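PDB 3ML4: protein Dok-7 from Mus musculus, which activates the receptor tyrosine kinase MuSK as a dimeric, phosphoinositide-binding cytoplasmic adaptor and is essential for forming neuromuscular synapses. Local coordinates for residues 153-162 with 173-182; 64-72 with 134-143. All coordinates share one frame; numbering follows the deposited sequence.

Interaction 1 of 2, residues 153-162 with 173-182; sequences MGQWKLSDLR and FEGGTRCGYW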
loop_
_atom_site.group_PDB
_atom_site.type_symbol
_atom_site.label_atom_id
_atom_site.label_comp_id
_atom_site.label_asym_id
_atom_site.label_seq_id
_atom_site.Cartn_x
_atom_site.Cartn_y
_atom_site.Cartn_z
HETATM N N MSE B 153 -20.063 -3.861 -11.087
HETATM C CA MSE B 153 -21.504 -3.834 -10.830
HETATM C C MSE B 153 -21.870 -3.883 -9.344
HETATM O O MSE B 153 -23.041 -3.752 -8.987
HETATM C CB MSE B 153 -22.191 -4.991 -11.555
HETATM C CG MSE B 153 -21.557 -6.341 -11.285
HETATM SE SE MSE B 153 -22.829 -7.813 -11.386
HETATM C CE MSE B 153 -21.550 -9.269 -11.410
ATOM N N GLY B 154 -20.872 -4.087 -8.492
ATOM C CA GLY B 154 -21.079 -4.149 -7.048
ATOM C C GLY B 154 -19.750 -4.036 -6.336
ATOM O O GLY B 154 -18.777 -4.668 -6.747
ATOM N N GLN B 155 -19.707 -3.222 -5.281
ATOM C CA GLN B 155 -18.470 -2.976 -4.533
ATOM C C GLN B 155 -18.694 -2.812 -3.028
ATOM O O GLN B 155 -19.623 -2.131 -2.598
ATOM C CB GLN B 155 -17.727 -1.757 -5.089
ATOM C CG GLN B 155 -18.513 -0.448 -5.023
ATOM C CD GLN B 155 -17.717 0.744 -5.527
ATOM O OE1 GLN B 155 -18.097 1.388 -6.505
ATOM N NE2 GLN B 155 -16.604 1.039 -4.864
ATOM N N TRP B 156 -17.826 -3.438 -2.239
ATOM C CA TRP B 156 -17.892 -3.375 -0.781
ATOM C C TRP B 156 -16.481 -3.287 -0.216
ATOM O O TRP B 156 -15.560 -3.897 -0.758
ATOM C CB TRP B 156 -18.564 -4.635 -0.209
ATOM C CG TRP B 156 -19.936 -4.962 -0.760
ATOM C CD1 TRP B 156 -21.136 -4.664 -0.187
ATOM C CD2 TRP B 156 -20.237 -5.654 -1.983
ATOM N NE1 TRP B 156 -22.170 -5.124 -0.972
ATOM C CE2 TRP B 156 -21.646 -5.732 -2.082
ATOM C CE3 TRP B 156 -19.456 -6.210 -3.003
ATOM C CZ2 TRP B 156 -22.292 -6.342 -3.166
ATOM C CZ3 TRP B 156 -20.095 -6.817 -4.079
ATOM C CH2 TRP B 156 -21.504 -6.878 -4.150
ATOM N N LYS B 157 -16.308 -2.525 0.863
ATOM C CA LYS B 157 -15.154 -2.708 1.741
ATOM C C LYS B 157 -15.407 -4.004 2.491
ATOM O O LYS B 157 -16.514 -4.218 2.997
ATOM C CB LYS B 157 -15.029 -1.580 2.767
ATOM C CG LYS B 157 -14.480 -0.256 2.263
ATOM C CD LYS B 157 -13.876 0.536 3.425
ATOM C CE LYS B 157 -14.387 1.975 3.480
ATOM N NZ LYS B 157 -14.127 2.754 2.229
ATOM N N LEU B 158 -14.397 -4.866 2.571
ATOM C CA LEU B 158 -14.489 -6.069 3.401
ATOM C C LEU B 158 -14.821 -5.778 4.871
ATOM O O LEU B 158 -15.522 -6.556 5.514
ATOM C CB LEU B 158 -13.215 -6.907 3.297
ATOM C CG LEU B 158 -13.407 -8.270 2.628
ATOM C CD1 LEU B 158 -13.609 -8.145 1.121
ATOM C CD2 LEU B 158 -12.232 -9.179 2.940
ATOM N N SER B 159 -14.337 -4.648 5.380
ATOM C CA SER B 159 -14.559 -4.254 6.772
ATOM C C SER B 159 -16.012 -3.834 7.065
ATOM O O SER B 159 -16.388 -3.618 8.224
ATOM C CB SER B 159 -13.570 -3.149 7.183
ATOM O OG SER B 159 -13.717 -1.997 6.368
ATOM N N ASP B 160 -16.822 -3.734 6.013
ATOM C CA ASP B 160 -18.213 -3.318 6.144
ATOM C C ASP B 160 -19.190 -4.488 5.983
ATOM O O ASP B 160 -20.407 -4.302 5.999
ATOM C CB ASP B 160 -18.520 -2.206 5.140
ATOM C CG ASP B 160 -17.712 -0.947 5.393
ATOM O OD1 ASP B 160 -17.172 -0.789 6.509
ATOM O OD2 ASP B 160 -17.620 -0.102 4.480
ATOM N N LEU B 161 -18.646 -5.691 5.829
ATOM C CA LEU B 161 -19.443 -6.914 5.769
ATOM C C LEU B 161 -19.752 -7.435 7.171
ATOM O O LEU B 161 -18.841 -7.627 7.974
ATOM C CB LEU B 161 -18.690 -7.986 4.980
ATOM C CG LEU B 161 -18.945 -8.222 3.492
ATOM C CD1 LEU B 161 -19.381 -6.971 2.727
ATOM C CD2 LEU B 161 -17.692 -8.826 2.884
ATOM N N ARG B 162 -21.034 -7.661 7.461
ATOM C CA ARG B 162 -21.453 -8.210 8.759
ATOM C C ARG B 162 -21.078 -9.676 8.861
ATOM O O ARG B 162 -20.461 -10.106 9.833
ATOM C CB ARG B 162 -22.968 -8.108 8.961
ATOM C CG ARG B 162 -23.566 -6.729 8.810
ATOM C CD ARG B 162 -24.837 -6.596 9.644
ATOM N NE ARG B 162 -25.637 -5.433 9.250
ATOM C CZ ARG B 162 -26.554 -4.853 10.019
ATOM N NH1 ARG B 162 -26.793 -5.310 11.244
ATOM N NH2 ARG B 162 -27.226 -3.805 9.566
ATOM N N PHE B 173 -22.684 -13.617 1.326
ATOM C CA PHE B 173 -22.138 -12.516 2.119
ATOM C C PHE B 173 -23.155 -11.392 2.358
ATOM O O PHE B 173 -24.037 -11.154 1.530
ATOM C CB PHE B 173 -20.825 -11.987 1.522
ATOM C CG PHE B 173 -20.984 -11.251 0.222
ATOM C CD1 PHE B 173 -21.015 -11.939 -0.984
ATOM C CD2 PHE B 173 -21.073 -9.861 0.200
ATOM C CE1 PHE B 173 -21.151 -11.256 -2.193
ATOM C CE2 PHE B 173 -21.209 -9.169 -1.009
ATOM C CZ PHE B 173 -21.246 -9.869 -2.203
ATOM N N GLU B 174 -23.030 -10.715 3.499
ATOM C CA GLU B 174 -23.927 -9.622 3.847
ATOM C C GLU B 174 -23.183 -8.310 4.105
ATOM O O GLU B 174 -22.291 -8.243 4.948
ATOM C CB GLU B 174 -24.796 -9.998 5.052
ATOM C CG GLU B 174 -25.765 -8.899 5.483
ATOM C CD GLU B 174 -26.450 -9.174 6.815
ATOM O OE1 GLU B 174 -26.206 -10.241 7.426
ATOM O OE2 GLU B 174 -27.240 -8.308 7.250
ATOM N N GLY B 175 -23.559 -7.269 3.368
ATOM C CA GLY B 175 -23.039 -5.927 3.606
ATOM C C GLY B 175 -23.899 -5.170 4.603
ATOM O O GLY B 175 -25.132 -5.203 4.528
ATOM N N GLY B 176 -23.248 -4.477 5.533
ATOM C CA GLY B 176 -23.946 -3.760 6.588
ATOM C C GLY B 176 -24.363 -2.344 6.243
ATOM O O GLY B 176 -24.292 -1.922 5.086
ATOM N N THR B 177 -24.795 -1.618 7.270
ATOM C CA THR B 177 -25.224 -0.219 7.156
ATOM C C THR B 177 -24.176 0.672 6.503
ATOM O O THR B 177 -24.514 1.538 5.704
ATOM C CB THR B 177 -25.637 0.348 8.540
ATOM O OG1 THR B 177 -26.878 -0.245 8.933
ATOM C CG2 THR B 177 -25.797 1.862 8.507
ATOM N N ARG B 178 -22.908 0.440 6.838
ATOM C CA ARG B 178 -21.780 1.178 6.260
ATOM C C ARG B 178 -21.888 1.316 4.736
ATOM O O ARG B 178 -21.543 2.364 4.185
ATOM C CB ARG B 178 -20.440 0.504 6.596
ATOM C CG ARG B 178 -20.404 -0.369 7.846
ATOM C CD ARG B 178 -19.603 0.245 8.990
ATOM N NE ARG B 178 -19.431 -0.717 10.083
ATOM C CZ ARG B 178 -20.277 -0.858 11.104
ATOM N NH1 ARG B 178 -21.359 -0.093 11.194
ATOM N NH2 ARG B 178 -20.045 -1.762 12.046
ATOM N N CYS B 179 -22.354 0.260 4.065
ATOM C CA CYS B 179 -22.501 0.270 2.604
ATOM C C CYS B 179 -23.933 0.579 2.139
ATOM O O CYS B 179 -24.660 -0.297 1.672
ATOM C CB CYS B 179 -21.939 -1.013 1.958
ATOM S SG CYS B 179 -21.654 -2.454 3.038
ATOM N N GLY B 180 -24.302 1.850 2.267
ATOM C CA GLY B 180 -25.634 2.370 1.958
ATOM C C GLY B 180 -26.619 1.532 1.168
ATOM O O GLY B 180 -27.421 0.799 1.753
ATOM N N TYR B 181 -26.596 1.672 -0.158
ATOM C CA TYR B 181 -27.516 0.909 -1.019
ATOM C C TYR B 181 -26.929 -0.410 -1.486
ATOM O O TYR B 181 -27.584 -1.162 -2.202
ATOM C CB TYR B 181 -28.024 1.731 -2.215
ATOM C CG TYR B 181 -29.143 2.693 -1.869
ATOM C CD1 TYR B 181 -29.975 2.471 -0.764
ATOM C CD2 TYR B 181 -29.386 3.812 -2.658
ATOM C CE1 TYR B 181 -31.002 3.358 -0.447
ATOM C CE2 TYR B 181 -30.410 4.700 -2.351
ATOM C CZ TYR B 181 -31.212 4.469 -1.250
ATOM O OH TYR B 181 -32.220 5.357 -0.961
ATOM N N TRP B 182 -25.692 -0.678 -1.083
ATOM C CA TRP B 182 -25.117 -1.999 -1.263
ATOM C C TRP B 182 -25.289 -2.877 -0.021
ATOM O O TRP B 182 -24.800 -4.008 0.020
ATOM C CB TRP B 182 -23.652 -1.914 -1.701
ATOM C CG TRP B 182 -23.498 -1.644 -3.171
ATOM C CD1 TRP B 182 -22.614 -0.784 -3.762
ATOM C CD2 TRP B 182 -24.260 -2.229 -4.237
ATOM N NE1 TRP B 182 -22.773 -0.802 -5.127
ATOM C CE2 TRP B 182 -23.779 -1.675 -5.446
ATOM C CE3 TRP B 182 -25.302 -3.165 -4.289
ATOM C CZ2 TRP B 182 -24.306 -2.024 -6.691
ATOM C CZ3 TRP B 182 -25.822 -3.515 -5.526
ATOM C CH2 TRP B 182 -25.319 -2.946 -6.713
#

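Interaction 2 of 2, residues 64-72 with 134-143; sequences EDICGLEPA and TLHLCNDILV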
loop_
_atom_site.group_PDB
_atom_site.type_symbol
_atom_site.label_atom_id
_atom_site.label_comp_id
_atom_site.label_asym_id
_atom_site.label_seq_id
_atom_site.Cartn_x
_atom_site.Cartn_y
_atom_site.Cartn_z
ATOM N N GLU B 64 -5.206 4.071 -10.371
ATOM C CA GLU B 64 -5.225 4.237 -8.914
ATOM C C GLU B 64 -6.474 3.675 -8.226
ATOM O O GLU B 64 -6.706 3.925 -7.040
ATOM C CB GLU B 64 -4.958 5.708 -8.531
ATOM C CG GLU B 64 -5.604 6.749 -9.450
ATOM C CD GLU B 64 -4.726 7.985 -9.667
ATOM O OE1 GLU B 64 -4.269 8.595 -8.669
ATOM O OE2 GLU B 64 -4.498 8.348 -10.847
ATOM N N ASP B 65 -7.249 2.890 -8.971
ATOM C CA ASP B 65 -8.507 2.334 -8.482
ATOM C C ASP B 65 -8.736 0.906 -8.984
ATOM O O ASP B 65 -9.855 0.535 -9.342
ATOM C CB ASP B 65 -9.680 3.248 -8.866
ATOM C CG ASP B 65 -9.714 3.585 -10.359
ATOM O OD1 ASP B 65 -8.643 3.600 -11.015
ATOM O OD2 ASP B 65 -10.825 3.849 -10.877
ATOM N N ILE B 66 -7.668 0.115 -8.989
ATOM C CA ILE B 66 -7.693 -1.274 -9.441
ATOM C C ILE B 66 -8.535 -2.166 -8.521
ATOM O O ILE B 66 -8.355 -2.149 -7.299
ATOM C CB ILE B 66 -6.253 -1.839 -9.563
ATOM C CG1 ILE B 66 -5.416 -0.964 -10.511
ATOM C CG2 ILE B 66 -6.274 -3.297 -10.024
ATOM C CD1 ILE B 66 -3.939 -1.297 -10.547
ATOM N N CYS B 67 -9.441 -2.940 -9.129
ATOM C CA CYS B 67 -10.364 -3.853 -8.438
ATOM C C CYS B 67 -10.023 -5.331 -8.606
ATOM O O CYS B 67 -10.487 -6.170 -7.826
ATOM C CB CYS B 67 -11.775 -3.678 -8.976
ATOM S SG CYS B 67 -12.415 -2.050 -8.823
ATOM N N GLY B 68 -9.260 -5.649 -9.650
ATOM C CA GLY B 68 -8.918 -7.030 -9.945
ATOM C C GLY B 68 -8.326 -7.249 -11.317
ATOM O O GLY B 68 -8.304 -6.348 -12.154
ATOM N N LEU B 69 -7.831 -8.465 -11.527
ATOM C CA LEU B 69 -7.300 -8.892 -12.812
ATOM C C LEU B 69 -8.047 -10.105 -13.337
ATOM O O LEU B 69 -8.525 -10.933 -12.564
ATOM C CB LEU B 69 -5.813 -9.209 -12.692
ATOM C CG LEU B 69 -4.882 -8.022 -12.924
ATOM C CD1 LEU B 69 -4.596 -7.286 -11.627
ATOM C CD2 LEU B 69 -3.597 -8.515 -13.539
ATOM N N GLU B 70 -8.126 -10.211 -14.658
ATOM C CA GLU B 70 -8.862 -11.285 -15.322
ATOM C C GLU B 70 -8.295 -11.469 -16.737
ATOM O O GLU B 70 -8.461 -10.590 -17.585
ATOM C CB GLU B 70 -10.366 -10.947 -15.327
ATOM C CG GLU B 70 -11.228 -11.655 -16.359
ATOM C CD GLU B 70 -11.887 -12.907 -15.847
ATOM O OE1 GLU B 70 -12.767 -12.797 -14.974
ATOM O OE2 GLU B 70 -11.543 -14.001 -16.337
ATOM N N PRO B 71 -7.581 -12.587 -16.977
ATOM C CA PRO B 71 -6.996 -12.941 -18.273
ATOM C C PRO B 71 -7.894 -13.781 -19.175
ATOM O O PRO B 71 -8.856 -14.374 -18.705
ATOM C CB PRO B 71 -5.779 -13.774 -17.874
ATOM C CG PRO B 71 -6.207 -14.462 -16.607
ATOM C CD PRO B 71 -7.240 -13.579 -15.942
ATOM N N ALA B 72 -7.560 -13.815 -20.465
ATOM C CA ALA B 72 -8.198 -14.680 -21.481
ATOM C C ALA B 72 -9.683 -14.406 -21.727
ATOM O O ALA B 72 -10.500 -15.331 -21.804
ATOM C CB ALA B 72 -7.939 -16.173 -21.196
ATOM N N THR B 134 -17.711 -12.490 -12.280
ATOM C CA THR B 134 -16.491 -12.869 -11.580
ATOM C C THR B 134 -16.319 -12.032 -10.318
ATOM O O THR B 134 -16.371 -10.808 -10.371
ATOM C CB THR B 134 -15.250 -12.821 -12.513
ATOM O OG1 THR B 134 -14.056 -12.897 -11.732
ATOM C CG2 THR B 134 -15.230 -11.539 -13.318
ATOM N N LEU B 135 -16.152 -12.703 -9.182
ATOM C CA LEU B 135 -15.947 -12.007 -7.912
ATOM C C LEU B 135 -14.467 -11.725 -7.698
ATOM O O LEU B 135 -13.645 -12.641 -7.763
ATOM C CB LEU B 135 -16.502 -12.822 -6.737
ATOM C CG LEU B 135 -16.427 -12.140 -5.362
ATOM C CD1 LEU B 135 -17.511 -11.076 -5.194
ATOM C CD2 LEU B 135 -16.513 -13.166 -4.246
ATOM N N HIS B 136 -14.135 -10.461 -7.444
ATOM C CA HIS B 136 -12.744 -10.067 -7.193
ATOM C C HIS B 136 -12.516 -9.559 -5.777
ATOM O O HIS B 136 -13.237 -8.686 -5.293
ATOM C CB HIS B 136 -12.289 -8.992 -8.183
ATOM C CG HIS B 136 -12.288 -9.441 -9.608
ATOM N ND1 HIS B 136 -11.157 -9.910 -10.239
ATOM C CD2 HIS B 136 -13.280 -9.493 -10.527
ATOM C CE1 HIS B 136 -11.452 -10.233 -11.485
ATOM N NE2 HIS B 136 -12.734 -9.989 -11.686
ATOM N N LEU B 137 -11.512 -10.116 -5.114
ATOM C CA LEU B 137 -11.036 -9.545 -3.867
ATOM C C LEU B 137 -9.741 -8.809 -4.161
ATOM O O LEU B 137 -8.776 -9.410 -4.632
ATOM C CB LEU B 137 -10.839 -10.625 -2.804
ATOM C CG LEU B 137 -10.410 -10.153 -1.413
ATOM C CD1 LEU B 137 -11.212 -10.846 -0.322
ATOM C CD2 LEU B 137 -8.924 -10.386 -1.207
ATOM N N CYS B 138 -9.745 -7.501 -3.925
ATOM C CA CYS B 138 -8.549 -6.680 -4.090
ATOM C C CYS B 138 -8.166 -6.009 -2.774
ATOM O O CYS B 138 -8.592 -4.887 -2.491
ATOM C CB CYS B 138 -8.750 -5.634 -5.183
ATOM S SG CYS B 138 -7.213 -4.850 -5.721
ATOM N N ASN B 139 -7.366 -6.721 -1.981
ATOM C CA ASN B 139 -6.952 -6.293 -0.641
ATOM C C ASN B 139 -8.130 -5.939 0.283
ATOM O O ASN B 139 -8.739 -6.821 0.879
ATOM C CB ASN B 139 -5.913 -5.158 -0.704
ATOM C CG ASN B 139 -4.682 -5.528 -1.519
ATOM O OD1 ASN B 139 -3.936 -6.443 -1.169
ATOM N ND2 ASN B 139 -4.463 -4.809 -2.609
ATOM N N ASP B 140 -8.443 -4.654 0.393
ATOM C CA ASP B 140 -9.467 -4.177 1.319
ATOM C C ASP B 140 -10.857 -4.041 0.680
ATOM O O ASP B 140 -11.830 -3.732 1.372
ATOM C CB ASP B 140 -9.030 -2.855 1.981
ATOM C CG ASP B 140 -8.150 -1.989 1.069
ATOM O OD1 ASP B 140 -7.314 -1.218 1.602
ATOM O OD2 ASP B 140 -8.283 -2.075 -0.172
ATOM N N ILE B 141 -10.943 -4.287 -0.629
ATOM C CA ILE B 141 -12.203 -4.142 -1.364
ATOM C C ILE B 141 -12.692 -5.410 -2.077
ATOM O O ILE B 141 -11.906 -6.210 -2.591
ATOM C CB ILE B 141 -12.168 -2.958 -2.365
ATOM C CG1 ILE B 141 -10.941 -3.045 -3.278
ATOM C CG2 ILE B 141 -12.227 -1.636 -1.618
ATOM C CD1 ILE B 141 -10.966 -2.084 -4.475
ATOM N N LEU B 142 -14.009 -5.575 -2.082
ATOM C CA LEU B 142 -14.661 -6.666 -2.786
ATOM C C LEU B 142 -15.481 -6.101 -3.930
ATOM O O LEU B 142 -16.207 -5.121 -3.773
ATOM C CB LEU B 142 -15.557 -7.477 -1.845
ATOM C CG LEU B 142 -16.158 -8.774 -2.404
ATOM C CD1 LEU B 142 -15.101 -9.875 -2.502
ATOM C CD2 LEU B 142 -17.346 -9.232 -1.559
ATOM N N VAL B 143 -15.360 -6.739 -5.083
ATOM C CA VAL B 143 -15.988 -6.266 -6.299
ATOM C C VAL B 143 -16.600 -7.434 -7.067
ATOM O O VAL B 143 -16.065 -8.543 -7.065
ATOM C CB VAL B 143 -14.960 -5.463 -7.157
ATOM C CG1 VAL B 143 -15.143 -5.672 -8.653
ATOM C CG2 VAL B 143 -15.026 -3.994 -6.806
HETATM O O HOH W 1 -8.670 -10.540 -9.443
#

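Interaction 1 of 2, residues 153-162 with 173-182
Trp156 lays one face of its indole against the edge of Phe173. Phe173 CE2 sits 3.5 Å above the plane of the indole of Trp156 and over its centre, and the planes of the six-membered rings stand 85° apart, which defines a T-shaped, edge-to-face pair. With CG beside its backbone N (chi1 -55°), this rotamer carries the indole of Trp156 in among residues of 173-182, where its NE1 donates to Trp182 O at 3.0 Å. That bond lies close to the indole plane, with an N-H...O angle of 153°. At the same rim, Cys179 SG approaches Trp156 CD1 to 3.9 Å, a sulfur-aromatic contact made at the ring edge. Trp182 spreads one face over the backbone of Gly154 and Gln155, with Trp182 CD1 3.5 Å from Gln155 O, and meets the five-membered ring of Trp156 obliquely.

Beyond this aromatic cluster the backbones pair. Arg162 N donates to Glu174 O at 2.9 Å and Gly176 N to Asp160 O at 2.9 Å, flanking the antiparallel non-hydrogen-bonded pair Leu161-Gly175. Arg162 NE and Glu174 OE2 form a long salt bridge of charges alone, since the oxygen lies well out of the guanidinium plane; Glu174 OE1 is bridged to Arg163. Asp160 packs its carboxylate on the aliphatic start of Arg178, whose NH2 instead bonds the backbone of the bound peptide, while Thr177 OG1 bonds a modified side chain of that peptide. The pairing is that of a beta hairpin, 161-167 with 170-175, bordering the peptide-binding site of an IRS-type PTB domain.

Interaction 2 of 2, residues 64-72 with 134-143
His136 turns the edge of its imidazole to the backbone of strand 66-71, with Leu69 O and a water both near the ring plane. His136 CE1 comes within 3.2 Å of Leu69 O. The water is 2.7 Å from His136 ND1 and accepts a hydrogen bond from Leu69 N at 3.1 Å, so it bridges ring and backbone. The ring reaches this strand because CG stands beside the backbone N of His136, opposite its carbonyl carbon (chi1 -63°). Replacing His136 by an alanine would probably leave the water without its mate on 134-143 and open a gap beside Gly68 and Leu69.

Near the imidazole, Glu70 and Thr134 come from opposite directions, with Glu70 OE1 beside both Thr134 CG2 (3.2 Å) and Thr134 OG1 (3.5 Å). Further along, Cys138 brings its CB to 3.2 Å from Cys67 O and its SG close to Ile66 O. Cys67 lays its thiol against strand 141-143, where Cys67 SG meets Val143 CG2 at 3.8 Å. Cys67 and Gly68 form a classic beta bulge opposite Ile85.

The strand axes 66-71 and 134-138 cross at 124° with a closest approach of 5.8 Å, and no clear direct hydrogen bond spans the segments. The buried junction between the PH and PTB domains therefore appears to rest mainly on van der Waals contact and a water bridge, with backbone carbonyls facing side chains rather than completing a shared sheet.

The centre of interaction 2 lies about 3 Å from that of the chain, and the contact is almost wholly buried, whereas interaction 1, its centre about 19 Å out, is partly buried and reaches the bound peptide. The first to close along the chain, 64-72 with 134-143, joins two domains; 153-162 with 173-182 stays within the PTB domain. Their chemistry follows: direct backbone bonds, an aromatic cluster and charged groups in interaction 1, but in interaction 2 a water bridge, and an imidazole and cysteine side chains set against carbonyls. Yet they share the PTB sheet: Trp156 O is 2.6 Å from Leu142 N, a probable hydrogen bond between neighbouring strands, and Leu158 packs on Leu137 and Leu142.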